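Local coordinates for intradiol ring-cleavage dioxygenase (Streptomyces sp. SirexAA-E, PDB 4ILV), which probably cleaves catechol-type aromatic rings between their two hydroxyl-bearing carbons, using a bound ferric iron, as in other intradiol dioxygenases, at residues L147-E152 and L165-R170. Sequence-based numbering, arbitrary orientation.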
ATOM      1  N   LEU A 147      -4.597   1.748   1.439  1.00 23.77           N
ATOM      2  CA  LEU A 147      -4.322   1.503   2.852  1.00 19.85           C
ATOM      3  C   LEU A 147      -4.355   2.801   3.646  1.00 24.91           C
ATOM      4  O   LEU A 147      -3.831   3.823   3.191  1.00 27.47           O
ATOM      5  CB  LEU A 147      -2.962   0.831   3.021  1.00 23.85           C
ATOM      6  CG  LEU A 147      -2.740  -0.424   2.171  1.00 26.81           C
ATOM      7  CD1 LEU A 147      -1.348  -0.987   2.420  1.00 28.89           C
ATOM      8  CD2 LEU A 147      -3.818  -1.491   2.421  1.00 29.32           C
ATOM      9  N   TYR A 148      -4.950   2.757   4.837  1.00 23.71           N
ATOM     10  CA  TYR A 148      -5.090   3.952   5.674  1.00 29.05           C
ATOM     11  C   TYR A 148      -4.288   3.841   6.961  1.00 28.60           C
ATOM     12  O   TYR A 148      -3.819   2.758   7.318  1.00 28.06           O
ATOM     13  CB  TYR A 148      -6.560   4.238   5.996  1.00 28.90           C
ATOM     14  CG  TYR A 148      -7.378   4.565   4.767  1.00 30.41           C
ATOM     15  CD1 TYR A 148      -7.293   5.813   4.173  1.00 30.65           C
ATOM     16  CD2 TYR A 148      -8.227   3.625   4.199  1.00 27.59           C
ATOM     17  CE1 TYR A 148      -8.031   6.126   3.050  1.00 26.01           C
ATOM     18  CE2 TYR A 148      -8.971   3.928   3.069  1.00 31.88           C
ATOM     19  CZ  TYR A 148      -8.858   5.188   2.498  1.00 33.67           C
ATOM     20  OH  TYR A 148      -9.584   5.520   1.379  1.00 33.10           O
ATOM     21  N   PHE A 149      -4.151   4.976   7.644  1.00 24.84           N
ATOM     22  CA  PHE A 149      -3.333   5.115   8.841  1.00 19.63           C
ATOM     23  C   PHE A 149      -4.203   5.342  10.057  1.00 25.46           C
ATOM     24  O   PHE A 149      -5.169   6.100   9.987  1.00 30.87           O
ATOM     25  CB  PHE A 149      -2.374   6.314   8.681  1.00 20.87           C
ATOM     26  CG  PHE A 149      -1.313   6.084   7.653  1.00 21.33           C
ATOM     27  CD1 PHE A 149      -0.014   5.799   8.032  1.00 26.45           C
ATOM     28  CD2 PHE A 149      -1.624   6.104   6.304  1.00 19.73           C
ATOM     29  CE1 PHE A 149       0.967   5.553   7.080  1.00 20.16           C
ATOM     30  CE2 PHE A 149      -0.648   5.872   5.342  1.00 23.49           C
ATOM     31  CZ  PHE A 149       0.652   5.591   5.735  1.00 22.91           C
ATOM     32  N   PRO A 150      -3.846   4.705  11.187  1.00 27.69           N
ATOM     33  CA  PRO A 150      -4.630   4.838  12.414  1.00 34.28           C
ATOM     34  C   PRO A 150      -4.470   6.221  13.022  1.00 34.04           C
ATOM     35  O   PRO A 150      -3.372   6.774  13.019  1.00 37.08           O
ATOM     36  CB  PRO A 150      -4.006   3.785  13.340  1.00 39.00           C
ATOM     37  CG  PRO A 150      -2.590   3.683  12.881  1.00 34.48           C
ATOM     38  CD  PRO A 150      -2.659   3.853  11.379  1.00 32.33           C
ATOM     39  N   GLY A 151      -5.565   6.765  13.539  1.00 32.22           N
ATOM     40  CA  GLY A 151      -5.523   7.970  14.346  1.00 34.74           C
ATOM     41  C   GLY A 151      -5.421   9.271  13.575  1.00 35.53           C
ATOM     42  O   GLY A 151      -5.205  10.324  14.165  1.00 36.80           O
ATOM     43  N   GLU A 152      -5.587   9.206  12.260  1.00 29.45           N
ATOM     44  CA  GLU A 152      -5.549  10.408  11.430  1.00 28.85           C
ATOM     45  C   GLU A 152      -6.845  11.200  11.516  1.00 29.37           C
ATOM     46  O   GLU A 152      -7.911  10.659  11.232  1.00 29.73           O
ATOM     47  CB  GLU A 152      -5.311  10.025   9.981  1.00 24.10           C
ATOM     48  CG  GLU A 152      -3.929   9.523   9.701  1.00 23.62           C
ATOM     49  CD  GLU A 152      -2.891  10.628   9.710  1.00 33.38           C
ATOM     50  OE1 GLU A 152      -1.703  10.288   9.782  1.00 33.55           O
ATOM     51  OE2 GLU A 152      -3.255  11.829   9.626  1.00 33.35           O
ATOM     52  N   LEU A 165      -9.648  -1.020   5.938  1.00 34.39           N
ATOM     53  CA  LEU A 165      -8.402  -0.859   5.200  1.00 31.02           C
ATOM     54  C   LEU A 165      -7.325  -0.167   6.040  1.00 33.47           C
ATOM     55  O   LEU A 165      -6.297   0.287   5.504  1.00 26.44           O
ATOM     56  CB  LEU A 165      -8.660  -0.095   3.902  1.00 31.75           C
ATOM     57  CG  LEU A 165      -9.582  -0.835   2.926  1.00 33.45           C
ATOM     58  CD1 LEU A 165     -10.104   0.100   1.854  1.00 36.13           C
ATOM     59  CD2 LEU A 165      -8.873  -2.013   2.289  1.00 29.31           C
ATOM     60  N   LEU A 166      -7.546  -0.101   7.355  1.00 29.00           N
ATOM     61  CA  LEU A 166      -6.538   0.442   8.275  1.00 31.01           C
ATOM     62  C   LEU A 166      -5.372  -0.518   8.446  1.00 27.20           C
ATOM     63  O   LEU A 166      -5.564  -1.719   8.624  1.00 24.28           O
ATOM     64  CB  LEU A 166      -7.149   0.726   9.646  1.00 32.44           C
ATOM     65  CG  LEU A 166      -7.841   2.074   9.884  1.00 37.36           C
ATOM     66  CD1 LEU A 166      -8.612   2.047  11.209  1.00 34.89           C
ATOM     67  CD2 LEU A 166      -6.850   3.234   9.869  1.00 28.68           C
ATOM     68  N   MET A 167      -4.166   0.006   8.348  1.00 24.53           N
ATOM     69  CA  MET A 167      -2.962  -0.690   8.792  1.00 26.53           C
ATOM     70  C   MET A 167      -2.872  -0.573  10.305  1.00 27.80           C
ATOM     71  O   MET A 167      -3.438   0.350  10.888  1.00 28.86           O
ATOM     72  CB  MET A 167      -1.717  -0.005   8.211  1.00 26.97           C
ATOM     73  CG  MET A 167      -1.608  -0.071   6.695  1.00 29.42           C
ATOM     74  SD  MET A 167      -0.125   0.754   6.088  1.00 28.76           S
ATOM     75  CE  MET A 167      -0.604   2.470   6.273  1.00 24.48           C
ATOM     76  N   ASN A 168      -2.160  -1.497  10.943  1.00 26.66           N
ATOM     77  CA  ASN A 168      -1.625  -1.228  12.272  1.00 28.58           C
ATOM     78  C   ASN A 168      -0.312  -0.488  12.060  1.00 25.59           C
ATOM     79  O   ASN A 168       0.445  -0.826  11.172  1.00 25.43           O
ATOM     80  CB  ASN A 168      -1.353  -2.506  13.055  1.00 26.98           C
ATOM     81  CG  ASN A 168      -2.617  -3.122  13.643  1.00 35.40           C
ATOM     82  OD1 ASN A 168      -3.714  -2.573  13.530  1.00 31.28           O
ATOM     83  ND2 ASN A 168      -2.458  -4.266  14.295  1.00 35.98           N
ATOM     84  N   VAL A 169      -0.048   0.529  12.864  1.00 26.31           N
ATOM     85  CA  VAL A 169       1.182   1.302  12.724  1.00 26.77           C
ATOM     86  C   VAL A 169       1.754   1.610  14.089  1.00 27.70           C
ATOM     87  O   VAL A 169       1.048   2.119  14.955  1.00 35.26           O
ATOM     88  CB  VAL A 169       0.944   2.637  11.984  1.00 31.35           C
ATOM     89  CG1 VAL A 169       2.239   3.499  11.967  1.00 26.09           C
ATOM     90  CG2 VAL A 169       0.444   2.378  10.575  1.00 24.48           C
ATOM     91  N   ARG A 170       3.025   1.288  14.291  1.00 28.06           N
ATOM     92  CA  ARG A 170       3.662   1.598  15.562  1.00 30.31           C
ATOM     93  C   ARG A 170       5.001   2.275  15.318  1.00 29.79           C
ATOM     94  O   ARG A 170       5.574   2.169  14.234  1.00 28.79           O
ATOM     95  CB  ARG A 170       3.847   0.336  16.402  1.00 31.67           C
ATOM     96  CG  ARG A 170       4.820  -0.660  15.807  1.00 32.87           C
ATOM     97  CD  ARG A 170       4.839  -1.957  16.626  1.00 33.37           C
ATOM     98  NE  ARG A 170       5.980  -2.795  16.261  1.00 31.10           N
ATOM     99  CZ  ARG A 170       6.299  -3.942  16.854  1.00 42.68           C
ATOM    100  NH1 ARG A 170       5.555  -4.424  17.860  1.00 34.43           N
ATOM    101  NH2 ARG A 170       7.368  -4.607  16.435  1.00 32.09           N
TER
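A single backbone bridge between Y148 and L166, with a Met-aromatic contact between F149 and M167 beside it, joins the two sheets of this intradiol dioxygenase domain near the end of strand 143-148. Both 143-148 and 168-172 are outermost in their sheets, and the bridge links the first to the loop that leads into the second. Two hydrogen bonds make it: Y148 N gives to L165 O at 2.9 Å, and M167 N to Y148 O at 3.0 Å, the second almost straight at 175°.

Next to the bridge, M167 leans over F149. Its chain is extended through chi2 and then bends at chi3 (-75°), which drops the methyl onto the ring: CE of M167 sits 3.4 Å from the centroid of F149, 12° off the normal. SD stands farther above the same face, and CG rests 4.0 Å from CB of L147. F149 also packs on L65 and I131. With its ring cut back to an alanine, the M167 methyl would probably lose its aromatic floor and be free to turn, with a gap opened toward L65 and I131.

The Y148 side chain heads off roughly at right angles to that of F149, its ring edge meeting L165 at 3.8 Å from CD2 to CB, while its hydroxyl bonds to Q39. Beyond F149, where a type II turn begins, P150 crosses V169 at about a right angle, with P150 CD 3.5 Å from V169 CG2.

Y148 also packs on the iron ligand H130, and its side chain lies about 8 Å from the ferric ion. The join is mostly apolar, held at the backbone by Y148 N, Y148 O, L165 O and M167 N, which satisfy one another in two bonds.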